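Local structure of sulfur carrier protein ThiS adenylyltransferase (Escherichia coli, 1ZUD) at residues Met1-Gln12 against Leu20-Asp28; Thr214-Phe222 against Trp229-Ala237. The protein catalyses the ATP-dependent adenylation of the C-terminal glycine of the sulfur carrier protein ThiS, a step in thiamine biosynthesis. All coordinates share one frame; numbering follows the deposited sequence.

Interaction 1 closes before interaction 2 opens along the chain, and the two lie far apart: their centres are 31 Å from each other and their nearest atoms about 12 Å. Interaction 1 packs the N-terminal helices 3-8 and 10-13 against helix 19-27, just ahead of strand 30-34, the first strand of the Rossmann-like ATP-binding fold. Interaction 2 pairs strands 218-223 and 228-233, a hairpin that forms, within this chain, one margin of the same mixed sheet that holds strand 30-34. Both contacts touch the second subunit of the homodimer, while the hairpin of interaction 2 also meets ThiS, so the first and last elements of the fold both contribute to the assembly.

Interaction 1: Met1-Gln12 against Leu20-Asp28; sequences MNDRDFMRYSRQ and LDGQQKLLD
The side-chain amide of Gln23 lies flat on the Tyr9 ring, the two planes only 4° apart, with Gln23 NE2 over the ring centre and 3.6 Å above it. Gln23 CG stands anti to the backbone N (chi1 -174°) and the chain then bends at chi2, which turns the amide onto the ring. The two ends of the Gln23 amide are held differently: Gln23 OE1 accepts a short but poorly angled, weak bond from Gln12 NE2 (2.8 Å, 125° at the hydrogen), whereas Gln23 NE2 donates to the carbonyl of Ala50, which Gln12 NE2 also reaches. Gln12 OE1 bonds Gln69 of the second subunit. Alongside, Leu27 CD1 packs 3.9 Å from Tyr9 CE1.

Tyr9, Gln12 and Gln23 are buried; Met1, Phe6 and Leu20 form the solvent side. Met1 bends at chi3 to set CE 3.6 Å from Gln23 CG. Met1 N bonds Gln24 OE1 at 3.3 Å, and a water bridges the same two atoms. Leu20 CD2 meets the Phe6 ring edge in plane, 3.3 Å from Phe6 CE2.

Ile13, on helix 10-13, touches Met1, Phe6, Leu20 and Gln23, joining both regions. Around them, Ala50 ends helix 40-50, Tyr9 OH bonds Asn95 after helix 83-94, and Leu26 bonds through its backbone to Gly53, just ahead of strand 54-58.

Interaction 2: Thr214-Phe222 against Trp229-Ala237; sequences TPAGELRLF and WRSLALRRA
Leu232 O receives the shortest backbone bond of the contact, 2.7 Å from Leu219 N, in the carbonyl plane and at 161° at the hydrogen; Glu218 CA adds a CA-H...O contact to the same oxygen. The bond belongs to an antiparallel beta hairpin of strands 218-223 and 228-233, whose short axes run at 158°. Leu219 with Leu232 and Leu221 with Arg230 are hydrogen-bonded pairs, each closed by two N-H to O bonds. Past the strands, Leu234 N donates to Gly217 O from above the carbonyl plane.

The face bearing Leu219, Leu221, Arg230 and Leu232 is largely apolar: the Leu221 and Leu232 side chains cross at about a right angle, Leu221 CD1 3.6 Å from Leu232 CD1. Arg230 extends from it to a salt bridge with Asp7 of the ThiS chain, and Leu219 packs on Phe60 of ThiS, making this face part of the complex interface.

Helix 191-210 packs on the face bearing Glu218, Arg220, Phe222, Trp229 and Ser231, where Arg220 forms a salt bridge with Glu204. A water lies 2.6 Å from Ser231 OG and donates a weak bond to Glu218 OE1. Phe222 CG lies opposite its backbone N and Trp229 CG opposite its carbonyl carbon, bringing the rings into overlap: Phe222 and the five-membered ring of Trp229 form an offset stack, centroids 4.5 Å apart and planes at 22°. Trp229 also stacks on Trp229 of the second subunit. Replacing Trp229 with an alanine would probably leave the Phe222 ring without its stacking surface and abolish the stack between the two Trp229 rings, both copies being changed. Phe222 CB sits 3.5 Å from the centroid of the Trp229 six-membered ring, almost on its normal.

Interaction 1: Met1-Gln12 against Leu20-Asp28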
loop_
_atom_site.group_PDB
_atom_site.type_symbol
_atom_site.label_atom_id
_atom_site.label_comp_id
_atom_site.label_asym_id
_atom_site.label_seq_id
_atom_site.Cartn_x
_atom_site.Cartn_y
_atom_site.Cartn_z
ATOM N N MET C 1 12.211 13.411 24.716
ATOM C CA MET C 1 12.958 13.718 23.465
ATOM C C MET C 1 13.464 15.164 23.494
ATOM O O MET C 1 13.015 15.971 24.302
ATOM C CB MET C 1 12.036 13.523 22.270
ATOM C CG MET C 1 10.989 14.600 22.132
ATOM S SD MET C 1 9.871 14.207 20.803
ATOM C CE MET C 1 8.768 13.031 21.668
ATOM N N ASN C 2 14.405 15.481 22.614
ATOM C CA ASN C 2 14.966 16.825 22.539
ATOM C C ASN C 2 14.292 17.653 21.452
ATOM O O ASN C 2 13.372 17.194 20.784
ATOM C CB ASN C 2 16.455 16.757 22.236
ATOM C CG ASN C 2 16.741 15.984 20.989
ATOM O OD1 ASN C 2 16.212 16.282 19.928
ATOM N ND2 ASN C 2 17.588 14.982 21.106
ATOM N N ASP C 3 14.777 18.875 21.282
ATOM C CA ASP C 3 14.228 19.795 20.306
ATOM C C ASP C 3 14.392 19.343 18.854
ATOM O O ASP C 3 13.530 19.626 18.006
ATOM C CB ASP C 3 14.844 21.184 20.461
ATOM C CG ASP C 3 13.909 22.150 21.142
ATOM O OD1 ASP C 3 13.649 21.972 22.351
ATOM O OD2 ASP C 3 13.423 23.084 20.462
ATOM N N ARG C 4 15.494 18.673 18.554
ATOM C CA ARG C 4 15.710 18.229 17.185
ATOM C C ARG C 4 14.684 17.151 16.894
ATOM O O ARG C 4 14.089 17.154 15.813
ATOM C CB ARG C 4 17.137 17.696 16.991
ATOM C CG ARG C 4 17.544 17.575 15.522
ATOM C CD ARG C 4 19.035 17.290 15.305
ATOM N NE ARG C 4 19.509 16.113 16.038
ATOM C CZ ARG C 4 19.915 16.129 17.306
ATOM N NH1 ARG C 4 19.916 17.266 17.995
ATOM N NH2 ARG C 4 20.309 15.009 17.891
ATOM N N ASP C 5 14.459 16.246 17.858
ATOM C CA ASP C 5 13.449 15.197 17.671
ATOM C C ASP C 5 12.059 15.817 17.514
ATOM O O ASP C 5 11.242 15.386 16.669
ATOM C CB ASP C 5 13.432 14.238 18.867
ATOM C CG ASP C 5 14.729 13.425 18.989
ATOM O OD1 ASP C 5 15.407 13.205 17.955
ATOM O OD2 ASP C 5 15.061 13.006 20.120
ATOM N N PHE C 6 11.768 16.842 18.309
ATOM C CA PHE C 6 10.449 17.458 18.210
ATOM C C PHE C 6 10.135 17.953 16.775
ATOM O O PHE C 6 9.055 17.714 16.222
ATOM C CB PHE C 6 10.338 18.601 19.236
ATOM C CG PHE C 6 8.955 19.075 19.406
ATOM C CD1 PHE C 6 8.519 20.223 18.776
ATOM C CD2 PHE C 6 8.033 18.282 20.076
ATOM C CE1 PHE C 6 7.154 20.574 18.803
ATOM C CE2 PHE C 6 6.677 18.613 20.107
ATOM C CZ PHE C 6 6.233 19.754 19.474
ATOM N N MET C 7 11.115 18.596 16.142
ATOM C CA MET C 7 10.961 19.096 14.786
ATOM C C MET C 7 10.880 17.974 13.756
ATOM O O MET C 7 10.026 17.958 12.840
ATOM C CB MET C 7 12.169 19.986 14.421
ATOM C CG MET C 7 12.096 21.390 15.029
ATOM S SD MET C 7 10.685 22.360 14.403
ATOM C CE MET C 7 10.277 21.565 12.691
ATOM N N ARG C 8 11.762 17.017 13.921
ATOM C CA ARG C 8 11.839 15.898 12.989
ATOM C C ARG C 8 10.535 15.109 12.963
ATOM O O ARG C 8 10.026 14.754 11.887
ATOM C CB ARG C 8 13.008 14.982 13.396
ATOM C CG ARG C 8 13.075 13.657 12.611
ATOM C CD ARG C 8 14.172 12.731 13.174
ATOM N NE ARG C 8 15.506 13.178 12.776
ATOM C CZ ARG C 8 16.031 12.968 11.569
ATOM N NH1 ARG C 8 15.338 12.321 10.647
ATOM N NH2 ARG C 8 17.259 13.390 11.284
ATOM N N TYR C 9 9.977 14.837 14.146
ATOM C CA TYR C 9 8.722 14.050 14.218
ATOM C C TYR C 9 7.449 14.872 14.299
ATOM O O TYR C 9 6.348 14.344 14.545
ATOM C CB TYR C 9 8.783 13.131 15.436
ATOM C CG TYR C 9 10.055 12.330 15.427
ATOM C CD1 TYR C 9 10.967 12.404 16.492
ATOM C CD2 TYR C 9 10.330 11.468 14.361
ATOM C CE1 TYR C 9 12.133 11.617 16.502
ATOM C CE2 TYR C 9 11.478 10.691 14.365
ATOM C CZ TYR C 9 12.370 10.768 15.419
ATOM O OH TYR C 9 13.525 10.028 15.367
ATOM N N SER C 10 7.591 16.163 14.043
ATOM C CA SER C 10 6.453 17.055 14.180
ATOM C C SER C 10 5.165 16.681 13.470
ATOM O O SER C 10 4.095 16.792 14.074
ATOM C CB SER C 10 6.872 18.491 13.795
ATOM O OG SER C 10 7.283 18.560 12.459
ATOM N N ARG C 11 5.232 16.173 12.234
ATOM C CA ARG C 11 3.998 15.909 11.544
ATOM C C ARG C 11 3.229 14.706 12.055
ATOM O O ARG C 11 2.067 14.553 11.759
ATOM C CB ARG C 11 4.212 15.804 10.022
ATOM C CG ARG C 11 4.676 17.131 9.359
ATOM C CD ARG C 11 3.725 18.313 9.632
ATOM N NE ARG C 11 4.140 19.558 8.950
ATOM C CZ ARG C 11 5.097 20.390 9.367
ATOM N NH1 ARG C 11 5.783 20.161 10.489
ATOM N NH2 ARG C 11 5.388 21.467 8.637
ATOM N N GLN C 12 3.912 13.867 12.814
ATOM C CA GLN C 12 3.355 12.685 13.432
ATOM C C GLN C 12 2.848 13.144 14.840
ATOM O O GLN C 12 1.769 12.742 15.326
ATOM C CB GLN C 12 4.533 11.728 13.560
ATOM C CG GLN C 12 4.274 10.340 13.834
ATOM C CD GLN C 12 5.503 9.522 13.442
ATOM O OE1 GLN C 12 5.777 9.335 12.254
ATOM N NE2 GLN C 12 6.264 9.075 14.431
ATOM N N LEU C 20 2.909 13.603 21.772
ATOM C CA LEU C 20 4.207 13.505 22.440
ATOM C C LEU C 20 4.377 12.145 23.126
ATOM O O LEU C 20 5.445 11.550 23.061
ATOM C CB LEU C 20 4.371 14.635 23.453
ATOM C CG LEU C 20 4.635 15.993 22.801
ATOM C CD1 LEU C 20 4.686 17.049 23.915
ATOM C CD2 LEU C 20 5.933 15.972 21.970
ATOM N N ASP C 21 3.325 11.638 23.748
ATOM C CA ASP C 21 3.419 10.326 24.416
ATOM C C ASP C 21 3.722 9.169 23.461
ATOM O O ASP C 21 4.539 8.280 23.773
ATOM C CB ASP C 21 2.095 9.951 25.109
ATOM C CG ASP C 21 1.960 10.545 26.491
ATOM O OD1 ASP C 21 3.007 10.758 27.159
ATOM O OD2 ASP C 21 0.791 10.782 26.912
ATOM N N GLY C 22 3.002 9.148 22.331
ATOM C CA GLY C 22 3.174 8.078 21.363
ATOM C C GLY C 22 4.557 8.138 20.728
ATOM O O GLY C 22 5.191 7.125 20.435
ATOM N N GLN C 23 5.038 9.341 20.492
ATOM C CA GLN C 23 6.365 9.458 19.874
ATOM C C GLN C 23 7.423 8.905 20.837
ATOM O O GLN C 23 8.393 8.251 20.427
ATOM C CB GLN C 23 6.699 10.929 19.590
ATOM C CG GLN C 23 8.014 11.056 18.811
ATOM C CD GLN C 23 7.931 10.312 17.494
ATOM O OE1 GLN C 23 7.017 10.547 16.712
ATOM N NE2 GLN C 23 8.874 9.406 17.241
ATOM N N GLN C 24 7.251 9.188 22.131
ATOM C CA GLN C 24 8.226 8.689 23.093
ATOM C C GLN C 24 8.225 7.179 23.140
ATOM O O GLN C 24 9.286 6.567 23.238
ATOM C CB GLN C 24 7.968 9.241 24.528
ATOM C CG GLN C 24 9.125 8.873 25.467
ATOM C CD GLN C 24 10.462 9.391 24.929
ATOM O OE1 GLN C 24 10.583 10.571 24.580
ATOM N NE2 GLN C 24 11.465 8.516 24.862
ATOM N N LYS C 25 7.040 6.573 23.070
ATOM C CA LYS C 25 6.967 5.115 23.048
ATOM C C LYS C 25 7.672 4.605 21.767
ATOM O O LYS C 25 8.381 3.580 21.822
ATOM C CB LYS C 25 5.531 4.626 23.022
ATOM C CG LYS C 25 4.679 5.020 24.209
ATOM C CD LYS C 25 3.277 4.505 23.955
ATOM C CE LYS C 25 2.285 4.924 25.050
ATOM N NZ LYS C 25 0.899 4.419 24.728
ATOM N N LEU C 26 7.481 5.279 20.618
ATOM C CA LEU C 26 8.219 4.795 19.389
ATOM C C LEU C 26 9.712 4.903 19.640
ATOM O O LEU C 26 10.513 4.012 19.349
ATOM C CB LEU C 26 7.889 5.644 18.127
ATOM C CG LEU C 26 6.435 5.567 17.655
ATOM C CD1 LEU C 26 6.194 6.554 16.477
ATOM C CD2 LEU C 26 6.152 4.159 17.217
ATOM N N LEU C 27 10.098 6.040 20.201
ATOM C CA LEU C 27 11.510 6.268 20.458
ATOM C C LEU C 27 12.103 5.236 21.461
ATOM O O LEU C 27 13.289 4.950 21.433
ATOM C CB LEU C 27 11.663 7.686 20.984
ATOM C CG LEU C 27 12.306 8.851 20.233
ATOM C CD1 LEU C 27 12.751 8.502 18.832
ATOM C CD2 LEU C 27 11.344 10.051 20.319
ATOM N N ASP C 28 11.270 4.692 22.341
ATOM C CA ASP C 28 11.711 3.716 23.323
ATOM C C ASP C 28 11.544 2.279 22.819
ATOM O O ASP C 28 11.835 1.334 23.536
ATOM C CB ASP C 28 10.864 3.819 24.604
ATOM C CG ASP C 28 11.047 5.154 25.352
ATOM O OD1 ASP C 28 12.110 5.822 25.197
ATOM O OD2 ASP C 28 10.110 5.518 26.107
HETATM O O HOH W 1 9.466 12.939 25.493
#

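Interaction 2: Thr214-Phe222 against Trp229-Ala237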
loop_
_atom_site.group_PDB
_atom_site.type_symbol
_atom_site.label_atom_id
_atom_site.label_comp_id
_atom_site.label_asym_id
_atom_site.label_seq_id
_atom_site.Cartn_x
_atom_site.Cartn_y
_atom_site.Cartn_z
ATOM N N THR C 214 -6.359 -1.046 16.815
ATOM C CA THR C 214 -6.526 -1.401 15.417
ATOM C C THR C 214 -6.718 -2.900 15.342
ATOM O O THR C 214 -6.328 -3.605 16.255
ATOM C CB THR C 214 -5.251 -0.985 14.613
ATOM O OG1 THR C 214 -5.485 -1.199 13.218
ATOM C CG2 THR C 214 -4.019 -1.825 15.050
ATOM N N PRO C 215 -7.295 -3.411 14.247
ATOM C CA PRO C 215 -7.468 -4.879 14.222
ATOM C C PRO C 215 -6.176 -5.711 14.058
ATOM O O PRO C 215 -5.133 -5.223 13.593
ATOM C CB PRO C 215 -8.459 -5.099 13.068
ATOM C CG PRO C 215 -8.132 -3.928 12.104
ATOM C CD PRO C 215 -7.918 -2.755 13.070
ATOM N N ALA C 216 -6.249 -6.964 14.490
ATOM C CA ALA C 216 -5.147 -7.904 14.352
ATOM C C ALA C 216 -5.828 -9.265 14.144
ATOM O O ALA C 216 -7.055 -9.391 14.345
ATOM C CB ALA C 216 -4.254 -7.884 15.638
ATOM N N GLY C 217 -5.086 -10.279 13.700
ATOM C CA GLY C 217 -5.695 -11.598 13.507
ATOM C C GLY C 217 -6.633 -11.651 12.318
ATOM O O GLY C 217 -7.655 -12.350 12.291
ATOM N N GLU C 218 -6.226 -10.911 11.299
ATOM C CA GLU C 218 -6.963 -10.754 10.070
ATOM C C GLU C 218 -5.978 -10.985 8.906
ATOM O O GLU C 218 -4.913 -10.399 8.918
ATOM C CB GLU C 218 -7.404 -9.308 10.112
ATOM C CG GLU C 218 -8.442 -8.813 9.218
ATOM C CD GLU C 218 -8.786 -7.366 9.618
ATOM O OE1 GLU C 218 -7.858 -6.504 9.631
ATOM O OE2 GLU C 218 -9.974 -7.106 9.927
ATOM N N LEU C 219 -6.317 -11.814 7.916
ATOM C CA LEU C 219 -5.433 -12.000 6.786
ATOM C C LEU C 219 -5.925 -10.994 5.708
ATOM O O LEU C 219 -7.106 -10.976 5.374
ATOM C CB LEU C 219 -5.504 -13.448 6.254
ATOM C CG LEU C 219 -4.771 -13.685 4.933
ATOM C CD1 LEU C 219 -3.259 -13.494 5.179
ATOM C CD2 LEU C 219 -5.081 -15.092 4.383
ATOM N N ARG C 220 -5.028 -10.101 5.257
ATOM C CA ARG C 220 -5.382 -9.107 4.251
ATOM C C ARG C 220 -4.737 -9.516 2.920
ATOM O O ARG C 220 -3.544 -9.748 2.845
ATOM C CB ARG C 220 -4.931 -7.742 4.757
ATOM C CG ARG C 220 -5.792 -7.313 5.949
ATOM C CD ARG C 220 -5.086 -6.345 6.893
ATOM N NE ARG C 220 -4.698 -5.102 6.201
ATOM C CZ ARG C 220 -3.959 -4.136 6.749
ATOM N NH1 ARG C 220 -3.522 -4.240 8.014
ATOM N NH2 ARG C 220 -3.618 -3.077 6.018
ATOM N N LEU C 221 -5.540 -9.649 1.884
ATOM C CA LEU C 221 -5.047 -10.109 0.584
ATOM C C LEU C 221 -5.229 -8.987 -0.441
ATOM O O LEU C 221 -6.272 -8.337 -0.518
ATOM C CB LEU C 221 -5.811 -11.368 0.115
ATOM C CG LEU C 221 -5.884 -12.527 1.160
ATOM C CD1 LEU C 221 -6.806 -13.660 0.615
ATOM C CD2 LEU C 221 -4.516 -13.117 1.445
ATOM N N PHE C 222 -4.191 -8.767 -1.220
ATOM C CA PHE C 222 -4.236 -7.691 -2.214
ATOM C C PHE C 222 -4.066 -8.266 -3.624
ATOM O O PHE C 222 -3.162 -9.053 -3.861
ATOM C CB PHE C 222 -3.095 -6.679 -1.894
ATOM C CG PHE C 222 -2.992 -5.521 -2.892
ATOM C CD1 PHE C 222 -4.117 -4.795 -3.248
ATOM C CD2 PHE C 222 -1.764 -5.168 -3.428
ATOM C CE1 PHE C 222 -4.058 -3.709 -4.139
ATOM C CE2 PHE C 222 -1.660 -4.063 -4.337
ATOM C CZ PHE C 222 -2.800 -3.343 -4.686
ATOM N N TRP C 229 -8.876 -5.457 -2.341
ATOM C CA TRP C 229 -8.378 -6.007 -1.091
ATOM C C TRP C 229 -9.511 -6.854 -0.471
ATOM O O TRP C 229 -10.681 -6.561 -0.697
ATOM C CB TRP C 229 -8.105 -4.900 -0.065
ATOM C CG TRP C 229 -6.855 -4.169 -0.335
ATOM C CD1 TRP C 229 -6.709 -3.061 -1.107
ATOM C CD2 TRP C 229 -5.576 -4.462 0.212
ATOM N NE1 TRP C 229 -5.414 -2.621 -1.055
ATOM C CE2 TRP C 229 -4.694 -3.474 -0.253
ATOM C CE3 TRP C 229 -5.089 -5.474 1.058
ATOM C CZ2 TRP C 229 -3.321 -3.451 0.094
ATOM C CZ3 TRP C 229 -3.732 -5.451 1.405
ATOM C CH2 TRP C 229 -2.866 -4.422 0.907
ATOM N N ARG C 230 -9.166 -7.897 0.256
ATOM C CA ARG C 230 -10.218 -8.611 1.021
ATOM C C ARG C 230 -9.572 -8.926 2.356
ATOM O O ARG C 230 -8.351 -9.049 2.424
ATOM C CB ARG C 230 -10.707 -9.852 0.303
ATOM C CG ARG C 230 -9.772 -10.930 0.152
ATOM C CD ARG C 230 -10.024 -11.551 -1.229
ATOM N NE ARG C 230 -11.441 -11.772 -1.412
ATOM C CZ ARG C 230 -12.019 -12.151 -2.548
ATOM N NH1 ARG C 230 -11.305 -12.357 -3.649
ATOM N NH2 ARG C 230 -13.323 -12.343 -2.551
ATOM N N SER C 231 -10.382 -8.993 3.419
ATOM C CA SER C 231 -9.914 -9.261 4.769
ATOM C C SER C 231 -10.593 -10.521 5.230
ATOM O O SER C 231 -11.826 -10.609 5.168
ATOM C CB SER C 231 -10.303 -8.117 5.727
ATOM O OG SER C 231 -9.476 -6.972 5.495
ATOM N N LEU C 232 -9.803 -11.479 5.701
ATOM C CA LEU C 232 -10.366 -12.765 6.175
ATOM C C LEU C 232 -10.013 -12.930 7.647
ATOM O O LEU C 232 -8.894 -12.630 8.055
ATOM C CB LEU C 232 -9.771 -13.920 5.358
ATOM C CG LEU C 232 -9.936 -13.715 3.842
ATOM C CD1 LEU C 232 -9.114 -14.797 3.102
ATOM C CD2 LEU C 232 -11.467 -13.811 3.464
ATOM N N ALA C 233 -10.973 -13.389 8.447
ATOM C CA ALA C 233 -10.710 -13.570 9.878
ATOM C C ALA C 233 -9.911 -14.841 10.027
ATOM O O ALA C 233 -10.349 -15.899 9.533
ATOM C CB ALA C 233 -12.079 -13.695 10.657
ATOM N N LEU C 234 -8.758 -14.768 10.708
ATOM C CA LEU C 234 -7.926 -15.933 10.927
ATOM C C LEU C 234 -8.630 -16.832 11.992
ATOM O O LEU C 234 -9.564 -16.381 12.664
ATOM C CB LEU C 234 -6.539 -15.511 11.449
ATOM C CG LEU C 234 -5.667 -14.834 10.342
ATOM C CD1 LEU C 234 -4.415 -14.227 10.942
ATOM C CD2 LEU C 234 -5.309 -15.902 9.310
ATOM N N ARG C 235 -8.187 -18.072 12.134
ATOM C CA ARG C 235 -8.808 -18.955 13.158
ATOM C C ARG C 235 -7.746 -19.919 13.655
ATOM O O ARG C 235 -7.074 -20.573 12.861
ATOM C CB ARG C 235 -9.959 -19.771 12.536
ATOM C CG ARG C 235 -10.611 -20.822 13.475
ATOM C CD ARG C 235 -11.761 -20.241 14.336
ATOM N NE ARG C 235 -12.313 -21.213 15.305
ATOM C CZ ARG C 235 -11.856 -21.419 16.552
ATOM N NH1 ARG C 235 -10.826 -20.725 17.034
ATOM N NH2 ARG C 235 -12.432 -22.335 17.331
ATOM N N ARG C 236 -7.575 -20.025 14.961
ATOM C CA ARG C 236 -6.561 -20.939 15.428
ATOM C C ARG C 236 -6.919 -22.387 15.146
ATOM O O ARG C 236 -8.091 -22.751 14.982
ATOM C CB ARG C 236 -6.225 -20.681 16.908
ATOM C CG ARG C 236 -7.326 -20.858 17.867
ATOM C CD ARG C 236 -6.796 -20.741 19.305
ATOM N NE ARG C 236 -7.878 -21.100 20.213
ATOM C CZ ARG C 236 -8.811 -20.262 20.668
ATOM N NH1 ARG C 236 -8.809 -18.970 20.320
ATOM N NH2 ARG C 236 -9.769 -20.735 21.464
ATOM N N ALA C 237 -5.879 -23.188 14.964
ATOM C CA ALA C 237 -6.064 -24.604 14.693
ATOM C C ALA C 237 -5.832 -25.330 16.027
ATOM O O ALA C 237 -4.791 -25.166 16.668
ATOM C CB ALA C 237 -5.063 -25.091 13.652
HETATM O O HOH W 2 -8.863 -5.328 7.385
#